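Long-range contacts in glycerate dehydrogenase/glyoxylate reductase (Thermus thermophilus, PDB 2CUK), which probably reduces glyoxylate and hydroxypyruvate with a nicotinamide cofactor, as a member of the D-isomer specific 2-hydroxyacid dehydrogenase family: residues G65-S73 with A290-L301; R85-P95 with V300-V311. All coordinates share one frame; numbering follows the deposited sequence.

Contact 1: residues G65-S73 with A290-L301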
loop_
_atom_site.group_PDB
_atom_site.type_symbol
_atom_site.label_atom_id
_atom_site.label_comp_id
_atom_site.label_asym_id
_atom_site.label_seq_id
_atom_site.Cartn_x
_atom_site.Cartn_y
_atom_site.Cartn_z
ATOM N N GLY A 65 -19.569 -42.248 -3.757
ATOM C CA GLY A 65 -18.552 -42.509 -4.759
ATOM C C GLY A 65 -17.501 -41.420 -4.877
ATOM O O GLY A 65 -16.671 -41.454 -5.785
ATOM N N LEU A 66 -17.534 -40.451 -3.966
ATOM C CA LEU A 66 -16.568 -39.355 -3.976
ATOM C C LEU A 66 -15.196 -39.904 -3.596
ATOM O O LEU A 66 -15.060 -40.587 -2.583
ATOM C CB LEU A 66 -16.995 -38.272 -2.978
ATOM C CG LEU A 66 -16.168 -36.983 -2.919
ATOM C CD1 LEU A 66 -16.256 -36.252 -4.248
ATOM C CD2 LEU A 66 -16.682 -36.100 -1.799
ATOM N N LYS A 67 -14.183 -39.605 -4.408
ATOM C CA LYS A 67 -12.830 -40.095 -4.152
ATOM C C LYS A 67 -11.879 -39.048 -3.582
ATOM O O LYS A 67 -10.974 -39.373 -2.814
ATOM C CB LYS A 67 -12.217 -40.655 -5.440
ATOM C CG LYS A 67 -13.000 -41.797 -6.071
ATOM C CD LYS A 67 -12.315 -42.338 -7.321
ATOM C CE LYS A 67 -11.099 -43.200 -6.988
ATOM N NZ LYS A 67 -10.007 -42.447 -6.312
ATOM N N VAL A 68 -12.079 -37.788 -3.952
ATOM C CA VAL A 68 -11.189 -36.742 -3.479
ATOM C C VAL A 68 -11.834 -35.378 -3.328
ATOM O O VAL A 68 -12.684 -34.976 -4.124
ATOM C CB VAL A 68 -9.980 -36.590 -4.429
ATOM C CG1 VAL A 68 -10.472 -36.282 -5.836
ATOM C CG2 VAL A 68 -9.054 -35.485 -3.939
ATOM N N ILE A 69 -11.416 -34.679 -2.283
ATOM C CA ILE A 69 -11.879 -33.330 -2.014
ATOM C C ILE A 69 -10.623 -32.469 -2.129
ATOM O O ILE A 69 -9.822 -32.396 -1.195
ATOM C CB ILE A 69 -12.462 -33.195 -0.589
ATOM C CG1 ILE A 69 -13.689 -34.099 -0.436
ATOM C CG2 ILE A 69 -12.844 -31.743 -0.319
ATOM C CD1 ILE A 69 -14.284 -34.083 0.957
ATOM N N ALA A 70 -10.434 -31.856 -3.293
ATOM C CA ALA A 70 -9.276 -31.002 -3.531
ATOM C C ALA A 70 -9.669 -29.566 -3.219
ATOM O O ALA A 70 -10.234 -28.860 -4.060
ATOM C CB ALA A 70 -8.814 -31.126 -4.982
ATOM N N CYS A 71 -9.365 -29.144 -1.999
ATOM C CA CYS A 71 -9.695 -27.803 -1.536
ATOM C C CYS A 71 -9.008 -26.672 -2.278
ATOM O O CYS A 71 -7.806 -26.714 -2.530
ATOM C CB CYS A 71 -9.376 -27.669 -0.046
ATOM S SG CYS A 71 -10.371 -28.734 1.000
ATOM N N TYR A 72 -9.794 -25.656 -2.615
ATOM C CA TYR A 72 -9.284 -24.474 -3.286
ATOM C C TYR A 72 -8.995 -23.501 -2.144
ATOM O O TYR A 72 -9.677 -22.490 -1.986
ATOM C CB TYR A 72 -10.348 -23.894 -4.232
ATOM C CG TYR A 72 -9.870 -22.711 -5.053
ATOM C CD1 TYR A 72 -8.924 -22.876 -6.065
ATOM C CD2 TYR A 72 -10.344 -21.424 -4.798
ATOM C CE1 TYR A 72 -8.458 -21.784 -6.805
ATOM C CE2 TYR A 72 -9.881 -20.321 -5.526
ATOM C CZ TYR A 72 -8.941 -20.508 -6.525
ATOM O OH TYR A 72 -8.473 -19.420 -7.232
ATOM N N SER A 73 -7.994 -23.843 -1.335
ATOM C CA SER A 73 -7.587 -23.040 -0.185
ATOM C C SER A 73 -6.498 -23.773 0.596
ATOM O O SER A 73 -6.260 -24.960 0.368
ATOM C CB SER A 73 -8.781 -22.790 0.740
ATOM O OG SER A 73 -9.345 -24.012 1.198
ATOM N N ALA A 290 -5.675 -22.801 -8.490
ATOM C CA ALA A 290 -6.499 -23.676 -9.316
ATOM C C ALA A 290 -5.656 -24.819 -9.877
ATOM O O ALA A 290 -6.092 -25.968 -9.880
ATOM C CB ALA A 290 -7.135 -22.879 -10.456
ATOM N N GLU A 291 -4.452 -24.501 -10.348
ATOM C CA GLU A 291 -3.555 -25.510 -10.901
ATOM C C GLU A 291 -3.207 -26.566 -9.856
ATOM O O GLU A 291 -3.183 -27.759 -10.151
ATOM C CB GLU A 291 -2.248 -24.877 -11.389
ATOM C CG GLU A 291 -2.401 -23.717 -12.350
ATOM C CD GLU A 291 -1.056 -23.160 -12.789
ATOM O OE1 GLU A 291 -0.173 -22.956 -11.922
ATOM O OE2 GLU A 291 -0.883 -22.922 -14.001
ATOM N N VAL A 292 -2.925 -26.115 -8.636
ATOM C CA VAL A 292 -2.564 -27.020 -7.552
ATOM C C VAL A 292 -3.732 -27.913 -7.140
ATOM O O VAL A 292 -3.548 -29.105 -6.888
ATOM C CB VAL A 292 -2.038 -26.231 -6.328
ATOM C CG1 VAL A 292 -1.767 -27.172 -5.166
ATOM C CG2 VAL A 292 -0.754 -25.494 -6.708
ATOM N N ALA A 293 -4.933 -27.346 -7.066
ATOM C CA ALA A 293 -6.102 -28.139 -6.703
ATOM C C ALA A 293 -6.347 -29.180 -7.801
ATOM O O ALA A 293 -6.622 -30.345 -7.519
ATOM C CB ALA A 293 -7.321 -27.241 -6.547
ATOM N N VAL A 294 -6.236 -28.752 -9.054
ATOM C CA VAL A 294 -6.434 -29.651 -10.186
ATOM C C VAL A 294 -5.415 -30.789 -10.159
ATOM O O VAL A 294 -5.767 -31.950 -10.372
ATOM C CB VAL A 294 -6.325 -28.879 -11.522
ATOM C CG1 VAL A 294 -6.133 -29.846 -12.689
ATOM C CG2 VAL A 294 -7.579 -28.055 -11.730
ATOM N N GLU A 295 -4.155 -30.457 -9.893
ATOM C CA GLU A 295 -3.099 -31.462 -9.831
ATOM C C GLU A 295 -3.438 -32.519 -8.782
ATOM O O GLU A 295 -3.430 -33.720 -9.067
ATOM C CB GLU A 295 -1.761 -30.808 -9.481
ATOM C CG GLU A 295 -0.594 -31.783 -9.403
ATOM C CD GLU A 295 -0.324 -32.483 -10.726
ATOM O OE1 GLU A 295 -0.051 -31.780 -11.724
ATOM O OE2 GLU A 295 -0.382 -33.733 -10.771
ATOM N N ASN A 296 -3.732 -32.066 -7.567
ATOM C CA ASN A 296 -4.083 -32.971 -6.480
ATOM C C ASN A 296 -5.266 -33.871 -6.845
ATOM O O ASN A 296 -5.220 -35.082 -6.630
ATOM C CB ASN A 296 -4.409 -32.171 -5.211
ATOM C CG ASN A 296 -3.163 -31.757 -4.444
ATOM O OD1 ASN A 296 -2.545 -32.570 -3.749
ATOM N ND2 ASN A 296 -2.780 -30.490 -4.574
ATOM N N LEU A 297 -6.321 -33.281 -7.401
ATOM C CA LEU A 297 -7.498 -34.056 -7.775
ATOM C C LEU A 297 -7.168 -35.113 -8.828
ATOM O O LEU A 297 -7.521 -36.279 -8.664
ATOM C CB LEU A 297 -8.616 -33.131 -8.275
ATOM C CG LEU A 297 -9.955 -33.786 -8.636
ATOM C CD1 LEU A 297 -11.089 -32.801 -8.418
ATOM C CD2 LEU A 297 -9.931 -34.271 -10.078
ATOM N N LEU A 298 -6.494 -34.713 -9.904
ATOM C CA LEU A 298 -6.131 -35.665 -10.949
ATOM C C LEU A 298 -5.253 -36.774 -10.385
ATOM O O LEU A 298 -5.419 -37.944 -10.731
ATOM C CB LEU A 298 -5.393 -34.965 -12.097
ATOM C CG LEU A 298 -6.263 -34.261 -13.142
ATOM C CD1 LEU A 298 -5.380 -33.555 -14.160
ATOM C CD2 LEU A 298 -7.151 -35.283 -13.833
ATOM N N ALA A 299 -4.319 -36.401 -9.518
ATOM C CA ALA A 299 -3.416 -37.370 -8.906
ATOM C C ALA A 299 -4.198 -38.509 -8.255
ATOM O O ALA A 299 -3.934 -39.682 -8.518
ATOM C CB ALA A 299 -2.535 -36.686 -7.871
ATOM N N VAL A 300 -5.163 -38.158 -7.409
ATOM C CA VAL A 300 -5.966 -39.162 -6.724
ATOM C C VAL A 300 -6.799 -39.991 -7.699
ATOM O O VAL A 300 -6.933 -41.201 -7.527
ATOM C CB VAL A 300 -6.908 -38.518 -5.682
ATOM C CG1 VAL A 300 -7.762 -39.589 -5.014
ATOM C CG2 VAL A 300 -6.096 -37.777 -4.636
ATOM N N LEU A 301 -7.353 -39.350 -8.723
ATOM C CA LEU A 301 -8.168 -40.072 -9.694
ATOM C C LEU A 301 -7.345 -41.004 -10.577
ATOM O O LEU A 301 -7.886 -41.925 -11.186
ATOM C CB LEU A 301 -8.955 -39.096 -10.571
ATOM C CG LEU A 301 -9.991 -38.214 -9.870
ATOM C CD1 LEU A 301 -10.794 -37.460 -10.922
ATOM C CD2 LEU A 301 -10.919 -39.065 -9.011
#
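V68 and V300 meet as two branched side chains: V68 CB lies 3.8 Å from V300 CG1, and the CG2 methyls of the two valines also touch. V68 CG1 sits between its own backbone N and carbonyl carbon (chi1 58°), which sends this methyl against L297, where CG1 of V68 and CG of L297 are 3.8 Å apart and the two side chains cross at about a right angle. Two residues further along the strand, A70 CB presses on the helix backbone itself, 3.4 Å from A293 O, and also touches L297 CB. A70 and A293 carry only a methyl each, consistent with their CA atoms approaching to 5.3 Å.

At one end Y72 brings its ring edge to the helix, with CE1 3.4 Å from A290 N. Its hydroxyl bonds to R286 O, one turn earlier in the same helix, and P134 of the second subunit also packs on this tyrosine. At the other end K67 bends at chi3 and chi4; its CD lies against L301 CD2, and NZ stands 3.5 Å from V300 O near the helix C-terminus.

N296 is held within the helix, its ND2 donating to V292 O from above the carbonyl plane, while OD1 accepts from N308 N. Strand 68-70, an inner strand of the five-stranded parallel sheet, runs nearly antiparallel to the helix segment (168°, axes 7.9 Å apart), consistent with the two-domain fold of this family, whose chain returns to the first domain after the nucleotide-binding one. L17 of helix 15-19 packs on L297 from outside the pair. With eight of ten touching residues buried, cohesion here rests mainly on apolar contact of valine, alanine and leucine, with no hydrogen bond between the two segments.

Contact 2: residues R85-P95 with V300-V311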
loop_
_atom_site.group_PDB
_atom_site.type_symbol
_atom_site.label_atom_id
_atom_site.label_comp_id
_atom_site.label_asym_id
_atom_site.label_seq_id
_atom_site.Cartn_x
_atom_site.Cartn_y
_atom_site.Cartn_z
ATOM N N ARG A 85 -11.978 -39.345 6.105
ATOM C CA ARG A 85 -11.063 -40.450 6.373
ATOM C C ARG A 85 -11.854 -41.746 6.535
ATOM O O ARG A 85 -11.542 -42.761 5.911
ATOM C CB ARG A 85 -10.270 -40.173 7.652
ATOM C CG ARG A 85 -9.211 -41.221 7.967
ATOM C CD ARG A 85 -8.632 -41.002 9.355
ATOM N NE ARG A 85 -8.176 -39.628 9.545
ATOM C CZ ARG A 85 -7.148 -39.080 8.904
ATOM N NH1 ARG A 85 -6.455 -39.788 8.021
ATOM N NH2 ARG A 85 -6.817 -37.818 9.143
ATOM N N GLU A 86 -12.881 -41.689 7.377
ATOM C CA GLU A 86 -13.742 -42.833 7.654
ATOM C C GLU A 86 -14.459 -43.336 6.405
ATOM O O GLU A 86 -15.005 -44.438 6.397
ATOM C CB GLU A 86 -14.771 -42.452 8.721
ATOM C CG GLU A 86 -14.169 -42.237 10.106
ATOM C CD GLU A 86 -15.062 -41.424 11.024
ATOM O OE1 GLU A 86 -16.288 -41.669 11.053
ATOM O OE2 GLU A 86 -14.534 -40.541 11.730
ATOM N N ARG A 87 -14.450 -42.529 5.350
ATOM C CA ARG A 87 -15.108 -42.908 4.105
ATOM C C ARG A 87 -14.118 -43.153 2.975
ATOM O O ARG A 87 -14.510 -43.324 1.822
ATOM C CB ARG A 87 -16.106 -41.826 3.695
ATOM C CG ARG A 87 -17.262 -41.691 4.662
ATOM C CD ARG A 87 -18.162 -40.518 4.312
ATOM N NE ARG A 87 -19.351 -40.494 5.158
ATOM C CZ ARG A 87 -19.325 -40.397 6.485
ATOM N NH1 ARG A 87 -18.166 -40.311 7.125
ATOM N NH2 ARG A 87 -20.462 -40.400 7.173
ATOM N N GLY A 88 -12.833 -43.166 3.311
ATOM C CA GLY A 88 -11.809 -43.407 2.310
ATOM C C GLY A 88 -11.707 -42.325 1.251
ATOM O O GLY A 88 -11.337 -42.597 0.111
ATOM N N ILE A 89 -12.035 -41.094 1.622
ATOM C CA ILE A 89 -11.959 -39.976 0.690
ATOM C C ILE A 89 -10.674 -39.207 0.960
ATOM O O ILE A 89 -10.345 -38.926 2.115
ATOM C CB ILE A 89 -13.156 -39.022 0.869
ATOM C CG1 ILE A 89 -14.465 -39.786 0.653
ATOM C CG2 ILE A 89 -13.043 -37.856 -0.106
ATOM C CD1 ILE A 89 -15.718 -38.980 0.966
ATOM N N ARG A 90 -9.936 -38.875 -0.095
ATOM C CA ARG A 90 -8.698 -38.124 0.082
ATOM C C ARG A 90 -9.018 -36.637 0.171
ATOM O O ARG A 90 -9.969 -36.162 -0.447
ATOM C CB ARG A 90 -7.734 -38.365 -1.088
ATOM C CG ARG A 90 -7.313 -39.817 -1.280
ATOM C CD ARG A 90 -6.794 -40.434 0.012
ATOM N NE ARG A 90 -5.588 -39.780 0.513
ATOM C CZ ARG A 90 -4.390 -39.870 -0.054
ATOM N NH1 ARG A 90 -4.222 -40.590 -1.155
ATOM N NH2 ARG A 90 -3.353 -39.252 0.492
ATOM N N VAL A 91 -8.232 -35.905 0.952
ATOM C CA VAL A 91 -8.439 -34.471 1.090
ATOM C C VAL A 91 -7.110 -33.762 0.894
ATOM O O VAL A 91 -6.108 -34.110 1.526
ATOM C CB VAL A 91 -9.023 -34.101 2.480
ATOM C CG1 VAL A 91 -9.190 -32.591 2.594
ATOM C CG2 VAL A 91 -10.371 -34.784 2.674
ATOM N N THR A 92 -7.104 -32.777 0.002
ATOM C CA THR A 92 -5.897 -32.012 -0.286
ATOM C C THR A 92 -6.178 -30.518 -0.197
ATOM O O THR A 92 -7.333 -30.098 -0.122
ATOM C CB THR A 92 -5.361 -32.317 -1.704
ATOM O OG1 THR A 92 -6.340 -31.934 -2.679
ATOM C CG2 THR A 92 -5.058 -33.802 -1.850
ATOM N N HIS A 93 -5.112 -29.722 -0.202
ATOM C CA HIS A 93 -5.247 -28.274 -0.144
ATOM C C HIS A 93 -4.170 -27.621 -1.004
ATOM O O HIS A 93 -3.447 -28.306 -1.723
ATOM C CB HIS A 93 -5.162 -27.771 1.305
ATOM C CG HIS A 93 -3.851 -28.044 1.976
ATOM N ND1 HIS A 93 -3.353 -27.242 2.981
ATOM C CD2 HIS A 93 -2.947 -29.037 1.804
ATOM C CE1 HIS A 93 -2.198 -27.728 3.398
ATOM N NE2 HIS A 93 -1.929 -28.818 2.701
ATOM N N THR A 94 -4.056 -26.300 -0.928
ATOM C CA THR A 94 -3.075 -25.579 -1.735
ATOM C C THR A 94 -2.087 -24.764 -0.894
ATOM O O THR A 94 -2.118 -23.535 -0.909
ATOM C CB THR A 94 -3.792 -24.630 -2.721
ATOM O OG1 THR A 94 -4.493 -23.614 -1.986
ATOM C CG2 THR A 94 -4.793 -25.409 -3.574
ATOM N N PRO A 95 -1.190 -25.442 -0.159
ATOM C CA PRO A 95 -0.198 -24.768 0.686
ATOM C C PRO A 95 0.916 -24.070 -0.094
ATOM O O PRO A 95 1.290 -24.510 -1.185
ATOM C CB PRO A 95 0.335 -25.904 1.548
ATOM C CG PRO A 95 0.314 -27.061 0.591
ATOM C CD PRO A 95 -1.044 -26.907 -0.068
ATOM N N VAL A 300 -5.163 -38.158 -7.409
ATOM C CA VAL A 300 -5.966 -39.162 -6.724
ATOM C C VAL A 300 -6.799 -39.991 -7.699
ATOM O O VAL A 300 -6.933 -41.201 -7.527
ATOM C CB VAL A 300 -6.908 -38.518 -5.682
ATOM C CG1 VAL A 300 -7.762 -39.589 -5.014
ATOM C CG2 VAL A 300 -6.096 -37.777 -4.636
ATOM N N LEU A 301 -7.353 -39.350 -8.723
ATOM C CA LEU A 301 -8.168 -40.072 -9.694
ATOM C C LEU A 301 -7.345 -41.004 -10.577
ATOM O O LEU A 301 -7.886 -41.925 -11.186
ATOM C CB LEU A 301 -8.955 -39.096 -10.571
ATOM C CG LEU A 301 -9.991 -38.214 -9.870
ATOM C CD1 LEU A 301 -10.794 -37.460 -10.922
ATOM C CD2 LEU A 301 -10.919 -39.065 -9.011
ATOM N N GLU A 302 -6.040 -40.764 -10.651
ATOM C CA GLU A 302 -5.165 -41.607 -11.459
ATOM C C GLU A 302 -4.466 -42.637 -10.582
ATOM O O GLU A 302 -3.450 -43.214 -10.969
ATOM C CB GLU A 302 -4.128 -40.752 -12.198
ATOM C CG GLU A 302 -4.708 -39.930 -13.345
ATOM C CD GLU A 302 -3.655 -39.128 -14.093
ATOM O OE1 GLU A 302 -2.644 -39.725 -14.520
ATOM O OE2 GLU A 302 -3.841 -37.904 -14.262
ATOM N N GLY A 303 -5.018 -42.862 -9.396
ATOM C CA GLY A 303 -4.441 -43.826 -8.480
ATOM C C GLY A 303 -3.059 -43.448 -7.988
ATOM O O GLY A 303 -2.289 -44.315 -7.574
ATOM N N ARG A 304 -2.734 -42.162 -8.031
ATOM C CA ARG A 304 -1.430 -41.703 -7.567
ATOM C C ARG A 304 -1.557 -40.964 -6.243
ATOM O O ARG A 304 -2.649 -40.559 -5.843
ATOM C CB ARG A 304 -0.779 -40.772 -8.594
ATOM C CG ARG A 304 -0.620 -41.364 -9.981
ATOM C CD ARG A 304 0.477 -40.641 -10.755
ATOM N NE ARG A 304 0.297 -39.192 -10.770
ATOM C CZ ARG A 304 -0.647 -38.557 -11.457
ATOM N NH1 ARG A 304 -1.505 -39.244 -12.195
ATOM N NH2 ARG A 304 -0.732 -37.235 -11.407
ATOM N N GLU A 305 -0.429 -40.793 -5.566
ATOM C CA GLU A 305 -0.404 -40.093 -4.292
ATOM C C GLU A 305 -0.346 -38.595 -4.585
ATOM O O GLU A 305 0.570 -38.122 -5.261
ATOM C CB GLU A 305 0.821 -40.524 -3.484
ATOM C CG GLU A 305 0.899 -39.947 -2.079
ATOM C CD GLU A 305 -0.337 -40.249 -1.251
ATOM O OE1 GLU A 305 -0.807 -41.406 -1.277
ATOM O OE2 GLU A 305 -0.831 -39.327 -0.566
ATOM N N PRO A 306 -1.331 -37.832 -4.088
ATOM C CA PRO A 306 -1.359 -36.383 -4.318
ATOM C C PRO A 306 -0.192 -35.683 -3.623
ATOM O O PRO A 306 0.286 -36.140 -2.586
ATOM C CB PRO A 306 -2.711 -35.976 -3.747
ATOM C CG PRO A 306 -2.870 -36.918 -2.599
ATOM C CD PRO A 306 -2.430 -38.241 -3.194
ATOM N N PRO A 307 0.282 -34.565 -4.190
ATOM C CA PRO A 307 1.399 -33.821 -3.601
ATOM C C PRO A 307 1.105 -33.046 -2.312
ATOM O O PRO A 307 2.007 -32.825 -1.504
ATOM C CB PRO A 307 1.837 -32.901 -4.741
ATOM C CG PRO A 307 0.561 -32.651 -5.477
ATOM C CD PRO A 307 -0.068 -34.025 -5.515
ATOM N N ASN A 308 -0.144 -32.635 -2.109
ATOM C CA ASN A 308 -0.478 -31.869 -0.907
ATOM C C ASN A 308 -1.672 -32.441 -0.150
ATOM O O ASN A 308 -2.695 -31.772 0.021
ATOM C CB ASN A 308 -0.759 -30.410 -1.280
ATOM C CG ASN A 308 0.239 -29.859 -2.279
ATOM O OD1 ASN A 308 -0.083 -29.671 -3.449
ATOM N ND2 ASN A 308 1.460 -29.607 -1.823
ATOM N N PRO A 309 -1.550 -33.684 0.336
ATOM C CA PRO A 309 -2.652 -34.305 1.070
ATOM C C PRO A 309 -2.811 -33.812 2.503
ATOM O O PRO A 309 -1.837 -33.442 3.164
ATOM C CB PRO A 309 -2.301 -35.785 1.009
ATOM C CG PRO A 309 -0.801 -35.751 1.145
ATOM C CD PRO A 309 -0.409 -34.612 0.211
ATOM N N VAL A 310 -4.057 -33.802 2.963
ATOM C CA VAL A 310 -4.408 -33.406 4.319
ATOM C C VAL A 310 -4.790 -34.707 5.021
ATOM O O VAL A 310 -4.522 -34.891 6.207
ATOM C CB VAL A 310 -5.613 -32.447 4.330
ATOM C CG1 VAL A 310 -6.015 -32.129 5.757
ATOM C CG2 VAL A 310 -5.264 -31.170 3.578
ATOM N N VAL A 311 -5.425 -35.601 4.266
ATOM C CA VAL A 311 -5.826 -36.910 4.773
ATOM C C VAL A 311 -5.606 -37.945 3.671
ATOM O O VAL A 311 -5.742 -37.572 2.485
ATOM C CB VAL A 311 -7.321 -36.948 5.183
ATOM C CG1 VAL A 311 -7.646 -35.779 6.092
ATOM C CG2 VAL A 311 -8.201 -36.938 3.951
ATOM O OXT VAL A 311 -5.318 -39.114 4.001
#
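R90 grips both E305 and the carboxylate of the C-terminal residue V311. Its NH2 donates to E305 OE2 at 2.7 Å, almost straight (175°) and in the guanidinium plane, and E305 OE2 accepts through its syn lone pair. NE reaches V311 O at 3.0 Å on an in-plane lone pair, and V311 OXT completes the salt-bridge network. Bends at chi2 and chi3 curl the arginine back, while P306 CG covers one guanidinium face and R90 CG lies against V300 CG1.

The backbones join at T92 and P309 in a single bridge. V310 and V311 both face V91 in a classic beta bulge: V91 O accepts from V311 N at 3.2 Å and also from V310 N, whose modelled distance is doubtfully short. Beyond it, H93 N donates to N308 O at 3.2 Å.

Packing closes round these bonds. V310 CG2 makes a CH-pi contact over the H93 ring, 4.0 Å from its centroid, while H93 ND1 is bonded to V74 O. V311 CG2 is pressed tightly against V91 CB at 3.3 Å, and N308 CB packs on P95 CD.

Two carboxylates sharing one arginine, together with the bond from V311 N to V91 O, imply that the chain end is fixed along edge strand 90-92 by charge as well as backbone pairing; the arginine would probably favour the ionised form of both acids.

In the fold
Contacts 1 and 2 have centres about 7 Å apart and share V300 and L301, at the end of helix 283-301. Their strands are parallel neighbours, joined where I69 N lies 2.8 Å from R90 O, a probable hydrogen bond. Contact 1 lays the helix nearly antiparallel along inner strand 68-70 and is buried and largely apolar; contact 2 follows the chain after the helix beside strand 90-92, an edge strand within the chain, and is partly buried, with salt bridges and backbone bonds. T92 OG1 packs on N296 CB between them. The C-terminal region, after the chain has left the six-stranded parallel sheet, covers one strand with its helix and pairs beside the next with its tail.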